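Local coordinates for protein putative sodium:solute symporter (Proteus mirabilis, PDB 5NV9) that couples the inward sodium gradient to the uptake of sialic acid (N-acetylneuraminic acid), importing two sodium ions with each sugar across the bacterial inner membrane, at residues I86-L91 with Q249-S254; S120-S125 with T361-S366; L126-F131 with S254-Q259; G412-P417 with I445-A450. All blocks are in the same frame, centred on the assembly; numbering follows the deposited sequence.

Contact 1: I86-L91 with Q249-S254; sequences IAILPL and QQFTAS
L89 and F251 mark the closest backbone approach, with their CA atoms 7.8 Å apart. In this LeuT-fold transporter the first segment spans the junction of helix 80-87 and helix 89-102, and the second forms the cytoplasmic end of helix 236-253. A bond from L89 N back to I86 O, 3.0 Å long, keeps the junction compact, while a wider pi-type turn lies at 249-253. At this spacing the backbones do not meet, and no hydrogen bond joins the segments. The interface therefore shows how a single aromatic side chain can bridge two helices by packing alone.

F251 reaches across to two neighbouring aliphatic side chains that meet the base of its ring. L89 CD2 comes to 3.9 Å from F251 CD1. On the other ortho side, I88 CD1 approaches F251 CD2 at 4.2 Å. The two side chains arrive differently: that of I88 lies at about a right angle to F251, whereas that of L89 slants across it. I88 holds CG1 between its backbone N and carbonyl carbon (chi1 60°), and the methyl beyond it, CD1, is the atom that touches.

All three side chains are buried. N277 touches both L89 and F251, bringing helix 267-301 into the cluster. The side chain of F251 is about 4 Å from that of T58, which binds the sugar, and about 6 Å from the bound sialic acid (nearest atoms). The apolar joint thus lies close to the sugar pocket. I88 CD1 completes it by resting 4.1 Å from F251 CB.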
loop_
_atom_site.group_PDB
_atom_site.type_symbol
_atom_site.label_atom_id
_atom_site.label_comp_id
_atom_site.label_asym_id
_atom_site.label_seq_id
_atom_site.Cartn_x
_atom_site.Cartn_y
_atom_site.Cartn_z
ATOM N N ILE A 86 3.651 6.813 11.675
ATOM C CA ILE A 86 3.581 8.242 11.929
ATOM C C ILE A 86 4.915 8.721 12.502
ATOM O O ILE A 86 5.433 9.735 12.066
ATOM C CB ILE A 86 2.448 8.575 12.896
ATOM C CG1 ILE A 86 1.123 8.140 12.296
ATOM C CG2 ILE A 86 2.458 10.053 13.304
ATOM C CD1 ILE A 86 -0.015 8.252 13.288
ATOM N N ALA A 87 5.463 7.993 13.477
ATOM C CA ALA A 87 6.716 8.387 14.101
ATOM C C ALA A 87 7.896 8.588 13.159
ATOM O O ALA A 87 8.763 9.389 13.432
ATOM C CB ALA A 87 7.103 7.365 15.152
ATOM N N ILE A 88 7.980 7.852 12.062
ATOM C CA ILE A 88 9.075 8.085 11.113
ATOM C C ILE A 88 8.875 9.288 10.187
ATOM O O ILE A 88 9.845 9.721 9.571
ATOM C CB ILE A 88 9.367 6.857 10.208
ATOM C CG1 ILE A 88 8.163 6.483 9.379
ATOM C CG2 ILE A 88 9.828 5.657 11.057
ATOM C CD1 ILE A 88 8.503 5.777 8.093
ATOM N N LEU A 89 7.663 9.848 10.077
ATOM C CA LEU A 89 7.408 10.916 9.087
ATOM C C LEU A 89 8.302 12.171 9.146
ATOM O O LEU A 89 8.658 12.687 8.105
ATOM C CB LEU A 89 5.909 11.331 9.037
ATOM C CG LEU A 89 4.961 10.215 8.551
ATOM C CD1 LEU A 89 3.476 10.586 8.568
ATOM C CD2 LEU A 89 5.358 9.668 7.187
ATOM N N PRO A 90 8.612 12.697 10.352
ATOM C CA PRO A 90 9.541 13.830 10.436
ATOM C C PRO A 90 10.964 13.498 9.868
ATOM O O PRO A 90 11.593 14.321 9.158
ATOM C CB PRO A 90 9.609 14.109 11.942
ATOM C CG PRO A 90 8.451 13.377 12.547
ATOM C CD PRO A 90 8.193 12.222 11.674
ATOM N N LEU A 91 11.410 12.272 10.080
ATOM C CA LEU A 91 12.681 11.820 9.526
ATOM C C LEU A 91 12.618 11.800 7.981
ATOM O O LEU A 91 13.598 12.160 7.291
ATOM C CB LEU A 91 12.987 10.421 10.053
ATOM C CG LEU A 91 13.162 10.254 11.582
ATOM C CD1 LEU A 91 14.244 11.208 12.031
ATOM C CD2 LEU A 91 11.886 10.458 12.408
ATOM N N GLN A 249 10.353 1.345 4.385
ATOM C CA GLN A 249 10.204 0.972 2.947
ATOM C C GLN A 249 9.097 1.787 2.303
ATOM O O GLN A 249 9.259 2.386 1.227
ATOM C CB GLN A 249 9.893 -0.503 2.805
ATOM C CG GLN A 249 9.643 -0.870 1.359
ATOM C CD GLN A 249 9.521 -2.364 1.134
ATOM O OE1 GLN A 249 10.189 -3.176 1.775
ATOM N NE2 GLN A 249 8.714 -2.733 0.170
ATOM N N GLN A 250 7.957 1.779 2.944
ATOM C CA GLN A 250 6.705 2.389 2.349
ATOM C C GLN A 250 6.856 3.880 2.076
ATOM O O GLN A 250 6.478 4.347 1.022
ATOM C CB GLN A 250 5.505 2.139 3.262
ATOM C CG GLN A 250 4.141 2.655 2.782
ATOM C CD GLN A 250 3.662 1.957 1.521
ATOM O OE1 GLN A 250 2.870 1.001 1.581
ATOM N NE2 GLN A 250 4.156 2.418 0.364
ATOM N N PHE A 251 7.477 4.596 3.009
ATOM C CA PHE A 251 7.575 6.037 2.958
ATOM C C PHE A 251 8.838 6.649 2.397
ATOM O O PHE A 251 8.820 7.864 2.155
ATOM C CB PHE A 251 7.196 6.616 4.350
ATOM C CG PHE A 251 5.763 6.354 4.699
ATOM C CD1 PHE A 251 4.763 7.217 4.267
ATOM C CD2 PHE A 251 5.395 5.195 5.389
ATOM C CE1 PHE A 251 3.427 6.956 4.548
ATOM C CE2 PHE A 251 4.052 4.919 5.676
ATOM C CZ PHE A 251 3.078 5.815 5.250
ATOM N N THR A 252 9.888 5.851 2.157
ATOM C CA THR A 252 11.159 6.353 1.563
ATOM C C THR A 252 11.570 5.695 0.232
ATOM O O THR A 252 12.266 6.282 -0.581
ATOM C CB THR A 252 12.342 6.190 2.536
ATOM O OG1 THR A 252 12.622 4.814 2.834
ATOM C CG2 THR A 252 12.069 6.924 3.831
ATOM N N ALA A 253 11.176 4.449 0.022
ATOM C CA ALA A 253 11.753 3.642 -1.052
ATOM C C ALA A 253 10.709 3.144 -2.014
ATOM O O ALA A 253 11.076 2.453 -2.927
ATOM C CB ALA A 253 12.539 2.460 -0.462
ATOM N N SER A 254 9.437 3.535 -1.843
ATOM C CA SER A 254 8.338 2.982 -2.610
ATOM C C SER A 254 7.708 4.101 -3.437
ATOM O O SER A 254 7.224 5.086 -2.886
ATOM C CB SER A 254 7.332 2.347 -1.664
ATOM O OG SER A 254 6.414 1.573 -2.385
#

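Contact 2: S120-S125 with T361-S366; sequences SRLFAS and TRLSKS. With PO4 (phosphate ion), chain F.
R121 and R362 pack against each other where helix 118-151 of the LeuT fold faces the type I beta turn T361-S364, at the cytoplasmic end of helix 328-361. The contact illustrates how two arginines can lie close when they share an acid. R121 is extended from CG to NE, which carries its guanidinium away from the helix to R362. The aliphatic part of R362 lies over one face of that group, with CB 3.7 Å above the plane and offset toward the rim. R121 NH1 approaches R362 CD at 3.5 Å.

The guanidinium planes stand 73° apart, and R121 NH1 comes to the edge of the R362 group, near its plane. A bend at chi2 of R362 (61°) lays CG and CD along R121 NH1 before the guanidinium runs on past it. Both charges are accounted for: E113 OE1 forms salt bridges with R121 NH1 and R362 NE, and D358 OD1 takes R121 NE. R121 is buried, so this shared carboxylate would be expected to steady both groups and to offset their positive charge.

The other side is looser. L122 CD2 and L363 CD1 meet at 4.3 Å, a light apolar touch between a partly exposed leucine and an exposed one. The turn itself is closed by a weak bond from S364 N to T361 O, 3.4 Å long. Past it the chain runs out along the surface, away from the helix and the transport sites, and binds a phosphate ion that probably came from the crystallisation liquor. K365 N donates to phosphate O3 at 2.8 Å, with an N-H...O angle of 161°.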
loop_
_atom_site.group_PDB
_atom_site.type_symbol
_atom_site.label_atom_id
_atom_site.label_comp_id
_atom_site.label_asym_id
_atom_site.label_seq_id
_atom_site.Cartn_x
_atom_site.Cartn_y
_atom_site.Cartn_z
ATOM N N SER A 120 22.146 0.546 -9.103
ATOM C CA SER A 120 21.338 0.577 -7.944
ATOM C C SER A 120 19.964 1.084 -8.355
ATOM O O SER A 120 18.964 0.650 -7.787
ATOM C CB SER A 120 21.910 1.549 -6.906
ATOM O OG SER A 120 22.996 0.984 -6.178
ATOM N N ARG A 121 19.939 2.051 -9.266
ATOM C CA ARG A 121 18.665 2.603 -9.707
ATOM C C ARG A 121 17.806 1.525 -10.345
ATOM O O ARG A 121 16.672 1.360 -9.956
ATOM C CB ARG A 121 18.891 3.782 -10.640
ATOM C CG ARG A 121 17.737 4.145 -11.540
ATOM C CD ARG A 121 18.083 5.422 -12.251
ATOM N NE ARG A 121 16.935 5.939 -12.972
ATOM C CZ ARG A 121 16.975 6.948 -13.857
ATOM N NH1 ARG A 121 18.091 7.562 -14.164
ATOM N NH2 ARG A 121 15.864 7.370 -14.414
ATOM N N LEU A 122 18.370 0.765 -11.290
ATOM C CA LEU A 122 17.646 -0.263 -11.980
ATOM C C LEU A 122 17.254 -1.473 -11.149
ATOM O O LEU A 122 16.144 -2.094 -11.373
ATOM C CB LEU A 122 18.447 -0.732 -13.191
ATOM C CG LEU A 122 18.489 0.244 -14.362
ATOM C CD1 LEU A 122 19.490 -0.227 -15.389
ATOM C CD2 LEU A 122 17.119 0.345 -14.994
ATOM N N PHE A 123 18.122 -1.856 -10.216
ATOM C CA PHE A 123 17.772 -2.945 -9.341
ATOM C C PHE A 123 16.511 -2.540 -8.560
ATOM O O PHE A 123 15.555 -3.335 -8.481
ATOM C CB PHE A 123 18.869 -3.356 -8.392
ATOM C CG PHE A 123 18.393 -4.206 -7.246
ATOM C CD1 PHE A 123 18.163 -5.553 -7.410
ATOM C CD2 PHE A 123 18.184 -3.646 -5.994
ATOM C CE1 PHE A 123 17.728 -6.335 -6.361
ATOM C CE2 PHE A 123 17.687 -4.395 -4.930
ATOM C CZ PHE A 123 17.493 -5.757 -5.107
ATOM N N ALA A 124 16.499 -1.321 -8.033
ATOM C CA ALA A 124 15.375 -0.839 -7.215
ATOM C C ALA A 124 14.079 -0.657 -8.005
ATOM O O ALA A 124 13.029 -1.022 -7.518
ATOM C CB ALA A 124 15.749 0.453 -6.450
ATOM N N SER A 125 14.180 -0.062 -9.206
ATOM C CA SER A 125 13.067 0.178 -10.072
ATOM C C SER A 125 12.377 -1.134 -10.554
ATOM O O SER A 125 11.144 -1.255 -10.521
ATOM C CB SER A 125 13.563 0.970 -11.277
ATOM O OG SER A 125 12.501 1.387 -12.068
ATOM N N THR A 361 13.144 6.331 -20.708
ATOM C CA THR A 361 13.921 7.531 -20.879
ATOM C C THR A 361 15.410 7.200 -20.627
ATOM O O THR A 361 16.288 7.510 -21.438
ATOM C CB THR A 361 13.374 8.655 -19.983
ATOM O OG1 THR A 361 11.998 8.904 -20.312
ATOM C CG2 THR A 361 14.149 9.908 -20.172
ATOM N N ARG A 362 15.700 6.482 -19.562
ATOM C CA ARG A 362 17.096 6.379 -19.161
ATOM C C ARG A 362 17.914 5.524 -20.115
ATOM O O ARG A 362 19.110 5.737 -20.308
ATOM C CB ARG A 362 17.184 5.816 -17.744
ATOM C CG ARG A 362 18.604 5.498 -17.303
ATOM C CD ARG A 362 19.468 6.759 -17.311
ATOM N NE ARG A 362 20.799 6.461 -16.816
ATOM C CZ ARG A 362 21.748 5.841 -17.519
ATOM N NH1 ARG A 362 21.543 5.458 -18.790
ATOM N NH2 ARG A 362 22.925 5.608 -16.952
ATOM N N LEU A 363 17.275 4.509 -20.658
ATOM C CA LEU A 363 17.934 3.577 -21.517
ATOM C C LEU A 363 17.815 3.876 -23.013
ATOM O O LEU A 363 18.351 3.138 -23.789
ATOM C CB LEU A 363 17.455 2.151 -21.171
ATOM C CG LEU A 363 17.763 1.795 -19.718
ATOM C CD1 LEU A 363 17.174 0.458 -19.302
ATOM C CD2 LEU A 363 19.271 1.770 -19.531
ATOM N N SER A 364 17.136 4.942 -23.423
ATOM C CA SER A 364 17.072 5.310 -24.820
ATOM C C SER A 364 18.324 6.093 -25.113
ATOM O O SER A 364 18.751 6.920 -24.306
ATOM C CB SER A 364 15.863 6.209 -25.137
ATOM O OG SER A 364 14.669 5.468 -25.050
ATOM N N LYS A 365 18.872 5.871 -26.295
ATOM C CA LYS A 365 20.068 6.556 -26.701
ATOM C C LYS A 365 19.801 8.065 -26.761
ATOM O O LYS A 365 20.514 8.868 -26.131
ATOM C CB LYS A 365 20.541 6.001 -28.041
ATOM C CG LYS A 365 21.888 6.533 -28.434
ATOM C CD LYS A 365 22.620 5.586 -29.353
ATOM C CE LYS A 365 23.808 6.313 -29.964
ATOM N NZ LYS A 365 23.883 6.029 -31.422
ATOM N N SER A 366 18.748 8.443 -27.478
ATOM C CA SER A 366 18.312 9.843 -27.499
ATOM C C SER A 366 17.023 9.974 -26.703
ATOM O O SER A 366 16.283 8.998 -26.557
ATOM C CB SER A 366 18.087 10.334 -28.931
ATOM O OG SER A 366 19.297 10.261 -29.673
HETATM P P PO4 F . 16.625 3.232 -28.514
HETATM O O1 PO4 F . 15.345 3.517 -29.221
HETATM O O2 PO4 F . 16.239 2.429 -27.309
HETATM O O3 PO4 F . 17.354 4.500 -28.150
HETATM O O4 PO4 F . 17.519 2.351 -29.330
#

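Contact 3: L126-F131 with S254-Q259; sequences LSFMLF and SQDVVQ
The ring of F128 has Q255 CB over one face and the hydroxyl of S254 at its edge. Q255 CB sits 3.7 Å from the ring centroid and 14° off the normal, a CH-pi contact. S254 OG lies in the ring plane, 3.7 Å from F128 CE1. The backbone is close as well: Q255 N approaches F128 CE1 at 3.4 Å. With CG anti to the backbone N (chi1 173°), F128 projects its ring from helix 118-151 to the start of helix 255-258, and H132 of its own helix stacks with it.

The amide of Q255 turns away from the ring, its plane 88° from that of the phenyl group. A108 N donates to its OE1, and its NE2 is taken by S353 OG and T106 O, so the polar end of this buried side chain is held away from the ring, while CB covers it. S254 OG donates to D256 OD1 at 2.6 Å, meeting it nearly along the C-O axis. Q250 NE2 adds a weak bond to the same oxygen.

D256 stands about 4 Å, nearest side-chain atoms, from the sugar-binding R135 and from S346 of the second sodium site. S254 occupies the N-cap position of helix 255-258, although its hydroxyl, engaged with D256, makes no capping bond. Such an interruption between helix 236-253 and helix 255-258, beside substrate and ion, is consistent with the broken helices characteristic of the LeuT fold.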
loop_
_atom_site.group_PDB
_atom_site.type_symbol
_atom_site.label_atom_id
_atom_site.label_comp_id
_atom_site.label_asym_id
_atom_site.label_seq_id
_atom_site.Cartn_x
_atom_site.Cartn_y
_atom_site.Cartn_z
ATOM N N LEU A 126 13.167 -2.119 -10.986
ATOM C CA LEU A 126 12.651 -3.418 -11.392
ATOM C C LEU A 126 12.025 -4.151 -10.204
ATOM O O LEU A 126 10.965 -4.789 -10.352
ATOM C CB LEU A 126 13.757 -4.256 -12.045
ATOM C CG LEU A 126 14.268 -3.659 -13.353
ATOM C CD1 LEU A 126 15.554 -4.319 -13.759
ATOM C CD2 LEU A 126 13.253 -3.790 -14.490
ATOM N N SER A 127 12.606 -4.042 -9.014
ATOM C CA SER A 127 12.020 -4.682 -7.846
ATOM C C SER A 127 10.648 -4.021 -7.500
ATOM O O SER A 127 9.694 -4.712 -7.134
ATOM C CB SER A 127 12.931 -4.577 -6.636
ATOM O OG SER A 127 14.120 -5.318 -6.803
ATOM N N PHE A 128 10.575 -2.685 -7.616
ATOM C CA PHE A 128 9.349 -1.960 -7.386
ATOM C C PHE A 128 8.288 -2.424 -8.354
ATOM O O PHE A 128 7.190 -2.798 -7.935
ATOM C CB PHE A 128 9.487 -0.414 -7.422
ATOM C CG PHE A 128 8.164 0.284 -7.355
ATOM C CD1 PHE A 128 7.565 0.571 -6.131
ATOM C CD2 PHE A 128 7.460 0.552 -8.505
ATOM C CE1 PHE A 128 6.310 1.145 -6.068
ATOM C CE2 PHE A 128 6.179 1.128 -8.443
ATOM C CZ PHE A 128 5.618 1.451 -7.232
HETATM N N MSE A 129 8.599 -2.354 -9.640
HETATM C CA MSE A 129 7.624 -2.627 -10.696
HETATM C C MSE A 129 7.080 -4.042 -10.557
HETATM O O MSE A 129 5.871 -4.255 -10.603
HETATM C CB MSE A 129 8.252 -2.373 -12.036
HETATM C CG MSE A 129 8.416 -0.896 -12.220
HETATM SE SE MSE A 129 8.933 -0.535 -14.091
HETATM C CE MSE A 129 10.831 -0.996 -13.884
ATOM N N LEU A 130 7.960 -5.014 -10.354
ATOM C CA LEU A 130 7.527 -6.398 -10.148
ATOM C C LEU A 130 6.757 -6.588 -8.856
ATOM O O LEU A 130 5.794 -7.322 -8.859
ATOM C CB LEU A 130 8.710 -7.364 -10.192
ATOM C CG LEU A 130 9.378 -7.422 -11.562
ATOM C CD1 LEU A 130 10.719 -8.146 -11.482
ATOM C CD2 LEU A 130 8.440 -8.062 -12.580
ATOM N N PHE A 131 7.148 -5.937 -7.768
ATOM C CA PHE A 131 6.420 -6.092 -6.517
ATOM C C PHE A 131 4.981 -5.584 -6.683
ATOM O O PHE A 131 4.002 -6.254 -6.296
ATOM C CB PHE A 131 7.063 -5.402 -5.312
ATOM C CG PHE A 131 6.275 -5.620 -4.042
ATOM C CD1 PHE A 131 6.268 -6.869 -3.420
ATOM C CD2 PHE A 131 5.417 -4.619 -3.520
ATOM C CE1 PHE A 131 5.485 -7.099 -2.266
ATOM C CE2 PHE A 131 4.625 -4.843 -2.377
ATOM C CZ PHE A 131 4.659 -6.077 -1.747
ATOM N N SER A 254 9.437 3.535 -1.843
ATOM C CA SER A 254 8.338 2.982 -2.610
ATOM C C SER A 254 7.708 4.101 -3.437
ATOM O O SER A 254 7.224 5.086 -2.886
ATOM C CB SER A 254 7.332 2.347 -1.664
ATOM O OG SER A 254 6.414 1.573 -2.385
ATOM N N GLN A 255 7.748 3.942 -4.755
ATOM C CA GLN A 255 7.322 4.976 -5.677
ATOM C C GLN A 255 5.870 5.416 -5.508
ATOM O O GLN A 255 5.558 6.576 -5.792
ATOM C CB GLN A 255 7.581 4.506 -7.111
ATOM C CG GLN A 255 7.057 5.463 -8.203
ATOM C CD GLN A 255 7.767 6.816 -8.295
ATOM O OE1 GLN A 255 8.706 7.117 -7.534
ATOM N NE2 GLN A 255 7.249 7.683 -9.164
ATOM N N ASP A 256 4.963 4.504 -5.109
ATOM C CA ASP A 256 3.527 4.883 -4.979
ATOM C C ASP A 256 3.299 5.990 -3.921
ATOM O O ASP A 256 2.453 6.856 -4.114
ATOM C CB ASP A 256 2.608 3.661 -4.762
ATOM C CG ASP A 256 2.966 2.851 -3.521
ATOM O OD1 ASP A 256 4.178 2.798 -3.061
ATOM O OD2 ASP A 256 2.002 2.224 -3.017
ATOM N N VAL A 257 4.080 5.980 -2.836
ATOM C CA VAL A 257 4.016 7.024 -1.836
ATOM C C VAL A 257 4.922 8.243 -2.179
ATOM O O VAL A 257 4.476 9.407 -2.191
ATOM C CB VAL A 257 4.302 6.433 -0.464
ATOM C CG1 VAL A 257 4.534 7.547 0.562
ATOM C CG2 VAL A 257 3.115 5.595 -0.022
ATOM N N VAL A 258 6.160 7.957 -2.547
ATOM C CA VAL A 258 7.157 8.971 -2.800
ATOM C C VAL A 258 6.712 9.916 -3.889
ATOM O O VAL A 258 6.958 11.112 -3.842
ATOM C CB VAL A 258 8.560 8.355 -3.175
ATOM C CG1 VAL A 258 9.502 9.463 -3.555
ATOM C CG2 VAL A 258 9.168 7.629 -2.004
ATOM N N GLN A 259 6.037 9.393 -4.886
ATOM C CA GLN A 259 5.410 10.248 -5.916
ATOM C C GLN A 259 4.516 11.370 -5.378
ATOM O O GLN A 259 4.460 12.467 -5.959
ATOM C CB GLN A 259 4.591 9.365 -6.854
ATOM C CG GLN A 259 4.652 9.774 -8.307
ATOM C CD GLN A 259 3.735 8.916 -9.143
ATOM O OE1 GLN A 259 3.554 7.736 -8.812
ATOM N NE2 GLN A 259 3.118 9.497 -10.204
#

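Contact 4: G412-P417 with I445-A450; sequences GLMGGP and IAVLAA
The type I beta turn G412-G415 joins helix 405-412 to helix 415-427 within one membrane-spanning element of the LeuT fold, and through L413 and M414 it packs against V447 and L448 of helix 433-452. It is a small example of a helix interruption turned into a packing surface. L413 and V447 bring their CA atoms to 6.5 Å, while G415 N reaches back to G412 O at 3.2 Å to close the turn. Nothing polar crosses the interface, which is held by methyl and methylene groups.

V447 is the hub, and its CG2 does the work. That methyl lies between the backbone N and the carbonyl carbon of its own residue, from where it meets both residues of the turn. L413 CB is 3.9 Å from V447 CG2. The methyl CE of M414, a selenomethionine, touches the same V447 CG2, also at 3.9 Å. M414 starts out away from helix 433-452 and gets there by folding back, with bends at chi2 (-70°) and chi3 (109°); its side chain then slants across that of V447.

Neighbouring helices close round the turn. M414 also touches F123 and S127 of helix 118-151, while L413 packs on Y461 of helix 459-475, so the two residues of the turn tie different helices to helix 433-452. L413 and V447 are buried, whereas L448 is partly exposed at the margin. There the side chains of L413 and L448 cross at about a right angle, with L413 CD1 4.2 Å from L448 CD2.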
loop_
_atom_site.group_PDB
_atom_site.type_symbol
_atom_site.label_atom_id
_atom_site.label_comp_id
_atom_site.label_asym_id
_atom_site.label_seq_id
_atom_site.Cartn_x
_atom_site.Cartn_y
_atom_site.Cartn_z
ATOM N N GLY A 412 8.934 -9.929 -3.292
ATOM C CA GLY A 412 8.699 -9.302 -1.993
ATOM C C GLY A 412 9.937 -9.188 -1.140
ATOM O O GLY A 412 10.131 -8.195 -0.441
ATOM N N LEU A 413 10.791 -10.202 -1.197
ATOM C CA LEU A 413 12.018 -10.150 -0.459
ATOM C C LEU A 413 12.953 -8.999 -0.905
ATOM O O LEU A 413 13.839 -8.594 -0.128
ATOM C CB LEU A 413 12.753 -11.458 -0.619
ATOM C CG LEU A 413 12.077 -12.730 -0.092
ATOM C CD1 LEU A 413 12.896 -13.955 -0.523
ATOM C CD2 LEU A 413 11.967 -12.629 1.409
HETATM N N MSE A 414 12.780 -8.489 -2.125
HETATM C CA MSE A 414 13.626 -7.386 -2.656
HETATM C C MSE A 414 13.308 -6.020 -2.068
HETATM O O MSE A 414 14.142 -5.106 -2.193
HETATM C CB MSE A 414 13.675 -7.258 -4.175
HETATM C CG MSE A 414 13.892 -8.588 -4.897
HETATM SE SE MSE A 414 15.727 -9.191 -4.574
HETATM C CE MSE A 414 15.347 -10.729 -3.363
ATOM N N GLY A 415 12.191 -5.883 -1.346
ATOM C CA GLY A 415 11.867 -4.660 -0.637
ATOM C C GLY A 415 12.868 -4.223 0.411
ATOM O O GLY A 415 13.162 -3.016 0.555
ATOM N N GLY A 416 13.398 -5.188 1.140
ATOM C CA GLY A 416 14.453 -4.934 2.095
ATOM C C GLY A 416 15.679 -4.298 1.437
ATOM O O GLY A 416 16.091 -3.187 1.805
ATOM N N PRO A 417 16.271 -4.978 0.447
ATOM C CA PRO A 417 17.475 -4.406 -0.213
ATOM C C PRO A 417 17.179 -3.035 -0.854
ATOM O O PRO A 417 17.999 -2.132 -0.794
ATOM C CB PRO A 417 17.852 -5.482 -1.250
ATOM C CG PRO A 417 17.231 -6.751 -0.768
ATOM C CD PRO A 417 15.978 -6.337 -0.028
ATOM N N ILE A 445 21.386 -12.622 -0.835
ATOM C CA ILE A 445 21.749 -13.884 -0.296
ATOM C C ILE A 445 21.197 -14.084 1.119
ATOM O O ILE A 445 20.782 -15.210 1.510
ATOM C CB ILE A 445 23.295 -14.000 -0.269
ATOM C CG1 ILE A 445 23.854 -14.173 -1.670
ATOM C CG2 ILE A 445 23.715 -15.165 0.579
ATOM C CD1 ILE A 445 25.381 -14.130 -1.733
ATOM N N ALA A 446 21.252 -13.019 1.909
ATOM C CA ALA A 446 20.838 -13.099 3.275
ATOM C C ALA A 446 19.335 -13.308 3.363
ATOM O O ALA A 446 18.902 -14.129 4.180
ATOM C CB ALA A 446 21.232 -11.847 4.042
ATOM N N VAL A 447 18.578 -12.583 2.534
ATOM C CA VAL A 447 17.126 -12.715 2.532
ATOM C C VAL A 447 16.674 -14.066 1.998
ATOM O O VAL A 447 15.701 -14.618 2.535
ATOM C CB VAL A 447 16.349 -11.546 1.827
ATOM C CG1 VAL A 447 16.809 -10.230 2.410
ATOM C CG2 VAL A 447 16.516 -11.511 0.311
ATOM N N LEU A 448 17.339 -14.598 0.971
ATOM C CA LEU A 448 16.950 -15.920 0.430
ATOM C C LEU A 448 17.244 -16.978 1.513
ATOM O O LEU A 448 16.425 -17.876 1.748
ATOM C CB LEU A 448 17.718 -16.294 -0.852
ATOM C CG LEU A 448 17.521 -15.435 -2.081
ATOM C CD1 LEU A 448 18.631 -15.766 -3.086
ATOM C CD2 LEU A 448 16.100 -15.648 -2.633
ATOM N N ALA A 449 18.417 -16.879 2.159
ATOM C CA ALA A 449 18.706 -17.728 3.361
ATOM C C ALA A 449 17.591 -17.661 4.435
ATOM O O ALA A 449 17.130 -18.730 4.928
ATOM C CB ALA A 449 20.034 -17.352 3.977
ATOM N N ALA A 450 17.158 -16.436 4.793
ATOM C CA ALA A 450 16.106 -16.216 5.831
ATOM C C ALA A 450 14.802 -16.892 5.463
ATOM O O ALA A 450 14.222 -17.614 6.273
ATOM C CB ALA A 450 15.827 -14.732 6.055
#

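How the contacts relate
Contacts 1 and 3 form the buried core and are continuous: they share S254, F251 CD1 packs on V257 CG1 at 3.7 Å, and both lie near the sugar pocket. Contacts 2 and 3 use successive turns of helix 118-151, one at the cytoplasmic surface and one deep in the fold. Contact 4 lies farther out than contacts 1 and 3, yet touches both segments of that helix, F123 meeting P417 and F131 meeting G412. Chemistry follows place. Contacts 1 and 4 are purely apolar across their interfaces, contact 3 sets an aromatic ring against polar groups near the ion and substrate sites, and contact 2 gathers arginines about an acid.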